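D-alanyl-D-alanine carboxypeptidase (Bdellovibrio bacteriovorus, PDB 3V39) probably hydrolyses peptidoglycan as an endopeptidase of predatory bacteria, in a family generally assigned serine-type D-Ala-D-Ala carboxypeptidase activity. Local coordinates at residues A[33-38]-A[328-333]; A[118-123]-A[216-221]. The protein carries 1 engineered substitution. All coordinates share one frame; numbering follows the deposited sequence. Where two conformers were deposited one is given.

The centres of interactions 1 and 2 are about 15 Å apart, and the two meet at the bound 2-aminoethanesulfonic acid, which both touch. Interaction 1 (33-38 with 328-333) sets the turn leading into helix 36-48, which carries the modified Ser34, against the antiparallel sheet. Interaction 2 (118-123 with 216-221) holds a loop against the start of helix 217-226 on the amine side of the ligand. Lys37 joins them: its NZ lies 2.7 Å from Asn217 OD1, a probable hydrogen bond, and its CE packs 3.4 Å from Asn216 O. Along the chain, interaction 2 is nested within the long loop that interaction 1 closes.

Interaction 1: A[33-38]-A[328-333]; sequences ASISKV and AKTLMG. With TAU (2-aminoethanesulfonic acid), chain B.
Ile35 packs down onto Thr330 and Met332 of strand 328-337, and its side chain can be followed atom by atom. CB lies 3.5 Å from Met332 SD. From there CG2 reaches over to the threonine hydroxyl, 3.4 Å from Thr330 OG1. CG1 takes the crowded position between backbone N and carbonyl carbon (chi1 69°), which leads the chain down between the sulfur and that hydroxyl. At the tip, CD1 ends 3.7 Å from Met332 SD and 4.0 Å from Thr330 CB. Met332 answers with a bend at its last torsion (chi3 -84°), bringing CE to 3.9 Å from Val38 CG1, so a single methionine serves two residues of the opposing segment. Thr330 OG1 keeps its polar partner on the backbone, a hydrogen bond to Leu32 O.

Ser34 and Lys37 fit the SxxK motif of the beta-lactamase clan, at the start of the helix that follows; neither touches the strand, and both meet the ligand instead. Ser34 OG is covalently bonded to the sulfur of 2-aminoethanesulfonic acid, and Lys37 NZ donates to that same OG at 2.7 Å. Ser34 N donates to the ligand's O3 at 2.9 Å, a bent bond of 132°, and Ser324 N hydrogen-bonds the ligand as well; two backbone amides so placed are consistent with the oxyanion hole of this clan. Ala33 O is gripped twice, by the backbone N and the OG of Ser36, which pins the turn leading into the helix. Ser36 OG is held in addition by Asn267. Helix 271-286 closes over the hydrophobic patch, with Met274 against both Ile35 and Met332, while Leu347 of the neighbouring strand 340-351 touches Ile35 and Thr330.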
ATOM      1  N   ALA A  33       4.194  13.688  -5.043  1.00 12.42           N
ATOM      2  CA  ALA A  33       3.314  12.679  -5.637  1.00 11.44           C
ATOM      3  C   ALA A  33       3.460  11.334  -4.911  1.00 11.25           C
ATOM      4  O   ALA A  33       3.638  11.340  -3.698  1.00 11.97           O
ATOM      5  CB  ALA A  33       3.595  12.552  -7.195  1.00 12.41           C
ATOM      6  N   SER A  34       3.311  10.194  -5.595  1.00 10.44           N
ATOM      7  CA  SER A  34       3.278   8.900  -4.885  1.00 11.27           C
ATOM      8  C   SER A  34       4.573   8.457  -4.328  1.00 10.46           C
ATOM      9  O   SER A  34       4.550   7.406  -3.650  1.00 10.70           O
ATOM     10  CB  SER A  34       2.787   7.847  -5.846  1.00 11.26           C
ATOM     11  OG  SER A  34       1.416   8.000  -6.080  1.00 12.29           O
ATOM     12  N   ILE A  35       5.703   9.174  -4.493  1.00 11.33           N
ATOM     13  CA  ILE A  35       6.851   8.764  -3.657  1.00 11.31           C
ATOM     14  C   ILE A  35       6.518   9.047  -2.186  1.00 10.18           C
ATOM     15  O   ILE A  35       7.168   8.460  -1.296  1.00 11.13           O
ATOM     16  CB  ILE A  35       8.239   9.287  -4.078  1.00 10.63           C
ATOM     17  CG1 ILE A  35       8.360  10.794  -3.852  1.00 11.01           C
ATOM     18  CG2 ILE A  35       8.499   8.944  -5.548  1.00 11.75           C
ATOM     19  CD1 ILE A  35       9.829  11.353  -4.201  1.00 12.56           C
ATOM     20  N   SER A  36       5.474   9.845  -1.897  1.00 10.08           N
ATOM     21  CA  SER A  36       4.923   9.923  -0.520  1.00 10.07           C
ATOM     22  C   SER A  36       4.674   8.528   0.043  1.00  8.47           C
ATOM     23  O   SER A  36       4.760   8.369   1.298  1.00 10.59           O
ATOM     24  CB  SER A  36       3.533  10.616  -0.546  1.00 10.29           C
ATOM     25  OG  SER A  36       3.715  11.971  -0.923  1.00 11.97           O
ATOM     26  N   LYS A  37       4.269   7.573  -0.769  1.00  9.54           N
ATOM     27  CA  LYS A  37       3.922   6.256  -0.260  1.00  9.07           C
ATOM     28  C   LYS A  37       5.150   5.567   0.356  1.00 11.78           C
ATOM     29  O   LYS A  37       4.920   4.711   1.226  1.00 11.22           O
ATOM     30  CB  LYS A  37       3.315   5.370  -1.385  1.00  9.64           C
ATOM     31  CG  LYS A  37       1.979   6.020  -1.859  1.00 10.61           C
ATOM     32  CD  LYS A  37       1.383   5.144  -2.972  1.00 11.87           C
ATOM     33  CE  LYS A  37      -0.044   5.613  -3.413  1.00 11.97           C
ATOM     34  NZ  LYS A  37      -0.073   6.964  -4.110  1.00 12.25           N
ATOM     35  N   VAL A  38       6.387   5.952  -0.003  1.00 10.12           N
ATOM     36  CA  VAL A  38       7.542   5.333   0.670  1.00 10.11           C
ATOM     37  C   VAL A  38       7.673   5.889   2.098  1.00 11.62           C
ATOM     38  O   VAL A  38       8.163   5.207   2.988  1.00 10.65           O
ATOM     39  CB  VAL A  38       8.841   5.646  -0.166  1.00 11.29           C
ATOM     40  CG1 VAL A  38      10.041   4.981   0.497  1.00 11.53           C
ATOM     41  CG2 VAL A  38       8.699   5.066  -1.589  1.00 15.35           C
ATOM     42  N   ALA A 328       4.186  17.534 -11.006  1.00 12.95           N
ATOM     43  CA  ALA A 328       5.420  16.849 -10.621  1.00 12.29           C
ATOM     44  C   ALA A 328       5.456  15.438 -11.101  1.00 13.44           C
ATOM     45  O   ALA A 328       4.466  14.673 -11.038  1.00 14.44           O
ATOM     46  CB  ALA A 328       5.554  16.852  -9.073  1.00 13.42           C
ATOM     47  N   LYS A 329       6.658  15.027 -11.514  1.00 13.94           N
ATOM     48  CA  LYS A 329       6.873  13.603 -11.804  1.00 11.36           C
ATOM     49  C   LYS A 329       8.160  13.232 -11.049  1.00 11.86           C
ATOM     50  O   LYS A 329       9.161  13.947 -11.096  1.00 14.06           O
ATOM     51  CB  LYS A 329       7.098  13.414 -13.315  1.00 14.99           C
ATOM     52  CG  LYS A 329       7.245  11.948 -13.678  1.00 19.80           C
ATOM     53  CD  LYS A 329       5.919  11.442 -14.145  1.00 35.90           C
ATOM     54  CE  LYS A 329       6.134  10.374 -15.174  1.00 38.90           C
ATOM     55  NZ  LYS A 329       4.931   9.518 -15.403  1.00 53.25           N
ATOM     56  N   THR A 330       8.112  12.129 -10.308  1.00 12.64           N
ATOM     57  CA  THR A 330       9.156  11.843  -9.343  1.00 11.39           C
ATOM     58  C   THR A 330       9.496  10.352  -9.353  1.00 10.10           C
ATOM     59  O   THR A 330       8.749   9.471  -9.822  1.00 11.79           O
ATOM     60  CB  THR A 330       8.673  12.220  -7.939  1.00 11.55           C
ATOM     61  OG1 THR A 330       7.460  11.453  -7.632  1.00 12.53           O
ATOM     62  CG2 THR A 330       8.313  13.710  -7.877  1.00 13.19           C
ATOM     63  N   LEU A 331      10.690  10.035  -8.831  1.00 11.30           N
ATOM     64  CA  LEU A 331      11.118   8.630  -8.696  1.00 10.34           C
ATOM     65  C   LEU A 331      12.110   8.594  -7.544  1.00 10.35           C
ATOM     66  O   LEU A 331      12.945   9.530  -7.404  1.00 11.64           O
ATOM     67  CB  LEU A 331      11.844   8.179 -10.009  1.00 10.24           C
ATOM     68  CG  LEU A 331      12.180   6.682  -9.997  1.00  9.87           C
ATOM     69  CD1 LEU A 331      10.913   5.855 -10.249  1.00 12.23           C
ATOM     70  CD2 LEU A 331      13.160   6.368 -11.113  1.00 12.50           C
ATOM     71  N   MET A 332      12.044   7.609  -6.670  1.00 10.66           N
ATOM     72  CA  MET A 332      13.120   7.468  -5.659  1.00 10.14           C
ATOM     73  C   MET A 332      13.333   6.025  -5.357  1.00  9.27           C
ATOM     74  O   MET A 332      12.422   5.182  -5.567  1.00 11.22           O
ATOM     75  CB  MET A 332      12.767   8.209  -4.315  1.00 11.57           C
ATOM     76  CG  MET A 332      11.559   7.577  -3.557  1.00 12.03           C
ATOM     77  SD  MET A 332      11.030   8.526  -2.080  1.00 17.11           S
ATOM     78  CE  MET A 332      12.151   7.920  -0.854  1.00 17.87           C
ATOM     79  N   GLY A 333      14.503   5.680  -4.853  1.00  9.42           N
ATOM     80  CA  GLY A 333      14.724   4.299  -4.503  1.00 10.57           C
ATOM     81  C   GLY A 333      16.207   4.037  -4.342  1.00  9.42           C
ATOM     82  O   GLY A 333      16.970   4.929  -3.934  1.00 10.48           O
TER
HETATM   83  C1  TAU B 501      -1.542   9.842  -7.395  1.00 29.44           C
HETATM   84  C2  TAU B 501      -0.610   8.615  -7.425  1.00  9.58           C
HETATM   85  N1  TAU B 501      -3.025   9.541  -7.550  1.00 18.79           N
HETATM   86  S   TAU B 501       1.068   8.464  -7.486  1.00 49.02           S
HETATM   87  O1  TAU B 501       1.429   7.361  -8.423  1.00 15.91           O
HETATM   88  O3  TAU B 501       1.610   9.800  -7.858  1.00 15.45           O

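Interaction 2: A[118-123]-A[216-221]; sequences KPMIGG and NNYIAD. With TAU (2-aminoethanesulfonic acid), chain B.
The SxN motif of penicillin-binding enzymes, which Ser215 and Asn217 fit here, leads into helix 217-226, and the loop 118-123 is bound to it through Asn217. That residue grips the loop twice. Its backbone N donates to Ile121 O at 2.9 Å, a fairly straight bond of 161°. Its side-chain ND2 donates to Gly123 O, also at 2.9 Å and straighter still at 171°, with the acceptor nearly in the plane of the Asn217 amide. CG stands anti to the carbonyl carbon (chi1 -69°), which carries the amide to the loop, and ND2 also lies 3.0 Å from the ligand's N1. OD1, on the other branch, accepts a hydrogen bond from Lys37 NZ. With both branches of the amide bonded, its rotation is probably well fixed, and Asn217 can hold the loop and line the ligand pocket at once.

One residue earlier, Asn216 is the N-cap: its OD1 accepts from Ile219 N at 2.9 Å, with the donor standing above the carbonyl plane. The ND2 of the same side chain is held by Ala115 O and Gln214 OE1, and Ile121 CG1 packs across it at 3.9 Å. Farther round, the Met120 chain lies alongside Tyr218, both pointing the same way. In the conformer given, one of two for this methionine, CE approaches Tyr218 CD1 at 3.6 Å and SD lies 5.1 Å from the ring centroid in an oblique Met-aromatic contact, tentative because it rests on this conformer alone.

Ile219 and Ala220 pack on helix 204-214, whose Gln214 also touches Ile121. Asp221 hydrogen-bonds Thr125 and Ser254, and past the loop the chain runs on into helix 131-146.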
ATOM      1  N   LYS A 118      -8.985  -0.156 -10.411  1.00 22.66           N
ATOM      2  CA  LYS A 118      -9.718   1.106 -10.687  1.00 28.35           C
ATOM      3  C   LYS A 118     -11.122   1.140 -10.112  1.00 22.03           C
ATOM      4  O   LYS A 118     -11.842   0.148 -10.110  1.00 27.59           O
ATOM      5  CB  LYS A 118      -9.775   1.306 -12.214  1.00 30.24           C
ATOM      6  CG  LYS A 118      -8.365   1.474 -12.781  1.00 32.26           C
ATOM      7  CD  LYS A 118      -8.422   1.900 -14.275  1.00 70.43           C
ATOM      8  CE  LYS A 118      -7.015   2.036 -14.875  1.00 59.69           C
ATOM      9  NZ  LYS A 118      -6.946   2.938 -16.060  1.00 83.77           N
ATOM     10  N   PRO A 119     -11.534   2.283  -9.522  1.00 23.82           N
ATOM     11  CA  PRO A 119     -10.867   3.553  -9.460  1.00 20.62           C
ATOM     12  C   PRO A 119     -10.235   3.861  -8.127  1.00 19.49           C
ATOM     13  O   PRO A 119      -9.909   5.059  -7.896  1.00 24.66           O
ATOM     14  CB  PRO A 119     -12.044   4.523  -9.716  1.00 30.02           C
ATOM     15  CG  PRO A 119     -13.147   3.906  -8.855  1.00 31.24           C
ATOM     16  CD  PRO A 119     -12.916   2.376  -9.033  1.00 21.90           C
ATOM     17  N   MET A 120      -9.950   2.866  -7.287  1.00 15.76           N
ATOM     18  CA  MET A 120      -9.373   3.230  -5.997  0.50 18.95           C
ATOM     19  C   MET A 120      -7.853   3.329  -5.949  1.00 15.76           C
ATOM     20  O   MET A 120      -7.328   3.967  -5.053  1.00 15.21           O
ATOM     21  CB  MET A 120      -9.875   2.316  -4.905  0.50 11.34           C
ATOM     22  CG  MET A 120     -11.379   2.090  -5.038  0.50 12.49           C
ATOM     23  SD  MET A 120     -12.024   1.506  -3.477  0.50 11.63           S
ATOM     24  CE  MET A 120     -12.023   2.991  -2.475  0.50 17.66           C
ATOM     25  N   ILE A 121      -7.162   2.700  -6.903  1.00 14.47           N
ATOM     26  CA  ILE A 121      -5.701   2.806  -6.947  1.00 12.57           C
ATOM     27  C   ILE A 121      -5.389   4.269  -7.188  1.00 13.68           C
ATOM     28  O   ILE A 121      -4.515   4.827  -6.529  1.00 14.13           O
ATOM     29  CB  ILE A 121      -5.169   2.009  -8.163  1.00 12.13           C
ATOM     30  CG1 ILE A 121      -5.368   0.511  -7.865  1.00 15.33           C
ATOM     31  CG2 ILE A 121      -3.673   2.342  -8.400  1.00 15.81           C
ATOM     32  CD1 ILE A 121      -5.190  -0.348  -9.157  1.00 16.95           C
ATOM     33  N   GLY A 122      -6.081   4.908  -8.166  1.00 14.72           N
ATOM     34  CA  GLY A 122      -5.739   6.296  -8.483  1.00 16.99           C
ATOM     35  C   GLY A 122      -6.758   7.318  -8.016  1.00 21.11           C
ATOM     36  O   GLY A 122      -6.604   8.513  -8.292  1.00 21.38           O
ATOM     37  N   GLY A 123      -7.748   6.886  -7.252  1.00 19.42           N
ATOM     38  CA  GLY A 123      -8.810   7.832  -6.945  1.00 21.55           C
ATOM     39  C   GLY A 123      -8.567   8.585  -5.647  1.00 20.82           C
ATOM     40  O   GLY A 123      -7.534   8.438  -4.998  1.00 18.02           O
ATOM     41  N   ASN A 216      -0.962   2.383  -4.886  1.00 10.74           N
ATOM     42  CA  ASN A 216      -2.375   2.258  -4.477  1.00  9.67           C
ATOM     43  C   ASN A 216      -2.711   3.345  -3.430  1.00 11.93           C
ATOM     44  O   ASN A 216      -2.275   3.302  -2.262  1.00 11.78           O
ATOM     45  CB  ASN A 216      -2.606   0.905  -3.895  1.00  9.66           C
ATOM     46  CG  ASN A 216      -4.098   0.651  -3.656  1.00  9.87           C
ATOM     47  OD1 ASN A 216      -4.738   1.431  -2.954  1.00 11.40           O
ATOM     48  ND2 ASN A 216      -4.636  -0.497  -4.174  1.00 12.30           N
ATOM     49  N   ASN A 217      -3.555   4.285  -3.848  1.00 10.19           N
ATOM     50  CA  ASN A 217      -3.941   5.372  -2.926  1.00 11.60           C
ATOM     51  C   ASN A 217      -4.749   4.926  -1.734  1.00 11.01           C
ATOM     52  O   ASN A 217      -4.565   5.443  -0.631  1.00 12.85           O
ATOM     53  CB  ASN A 217      -4.794   6.465  -3.634  1.00 11.19           C
ATOM     54  CG  ASN A 217      -3.963   7.279  -4.666  1.00 15.11           C
ATOM     55  OD1 ASN A 217      -2.716   7.172  -4.731  1.00 13.64           O
ATOM     56  ND2 ASN A 217      -4.649   8.106  -5.471  1.00 13.72           N
ATOM     57  N   TYR A 218      -5.649   3.966  -1.950  1.00 10.01           N
ATOM     58  CA  TYR A 218      -6.522   3.493  -0.866  1.00 10.38           C
ATOM     59  C   TYR A 218      -5.683   2.897   0.271  1.00 10.07           C
ATOM     60  O   TYR A 218      -5.927   3.196   1.457  1.00 10.56           O
ATOM     61  CB  TYR A 218      -7.519   2.469  -1.424  1.00 11.24           C
ATOM     62  CG  TYR A 218      -8.358   1.874  -0.309  1.00 10.06           C
ATOM     63  CD1 TYR A 218      -9.552   2.474   0.072  1.00 11.71           C
ATOM     64  CD2 TYR A 218      -8.002   0.624   0.286  1.00  9.62           C
ATOM     65  CE1 TYR A 218     -10.347   1.909   1.109  1.00 10.21           C
ATOM     66  CE2 TYR A 218      -8.758   0.093   1.349  1.00 10.60           C
ATOM     67  CZ  TYR A 218      -9.926   0.703   1.688  1.00 10.08           C
ATOM     68  OH  TYR A 218     -10.688   0.192   2.703  1.00 12.21           O
ATOM     69  N   ILE A 219      -4.725   2.043  -0.078  1.00  9.96           N
ATOM     70  CA  ILE A 219      -3.944   1.387   0.961  1.00  9.65           C
ATOM     71  C   ILE A 219      -3.094   2.466   1.695  1.00 10.83           C
ATOM     72  O   ILE A 219      -3.056   2.470   2.955  1.00 10.63           O
ATOM     73  CB  ILE A 219      -3.022   0.305   0.375  1.00 10.50           C
ATOM     74  CG1 ILE A 219      -3.828  -0.805  -0.291  1.00 12.52           C
ATOM     75  CG2 ILE A 219      -2.178  -0.266   1.537  1.00 10.81           C
ATOM     76  CD1 ILE A 219      -2.895  -1.772  -1.109  1.00 11.83           C
ATOM     77  N   ALA A 220      -2.442   3.371   0.943  1.00  9.59           N
ATOM     78  CA  ALA A 220      -1.568   4.379   1.529  1.00  9.32           C
ATOM     79  C   ALA A 220      -2.356   5.315   2.459  1.00 11.12           C
ATOM     80  O   ALA A 220      -1.901   5.615   3.569  1.00 12.16           O
ATOM     81  CB  ALA A 220      -0.889   5.158   0.407  1.00 10.85           C
ATOM     82  N   ASP A 221      -3.519   5.759   1.989  1.00 10.33           N
ATOM     83  CA  ASP A 221      -4.253   6.718   2.793  1.00 11.53           C
ATOM     84  C   ASP A 221      -4.800   6.065   4.041  1.00 11.61           C
ATOM     85  O   ASP A 221      -4.818   6.680   5.120  1.00 12.27           O
ATOM     86  CB  ASP A 221      -5.406   7.380   1.999  1.00 13.01           C
ATOM     87  CG  ASP A 221      -4.907   8.349   0.904  1.00 15.58           C
ATOM     88  OD1 ASP A 221      -3.884   9.063   1.147  1.00 15.46           O
ATOM     89  OD2 ASP A 221      -5.511   8.448  -0.177  1.00 16.08           O
TER
HETATM   90  C1  TAU B 501      -1.542   9.842  -7.395  1.00 29.44           C
HETATM   91  C2  TAU B 501      -0.610   8.615  -7.425  1.00  9.58           C
HETATM   92  N1  TAU B 501      -3.025   9.541  -7.550  1.00 18.79           N
HETATM   93  S   TAU B 501       1.068   8.464  -7.486  1.00 49.02           S
HETATM   94  O1  TAU B 501       1.429   7.361  -8.423  1.00 15.91           O
HETATM   95  O3  TAU B 501       1.610   9.800  -7.858  1.00 15.45           O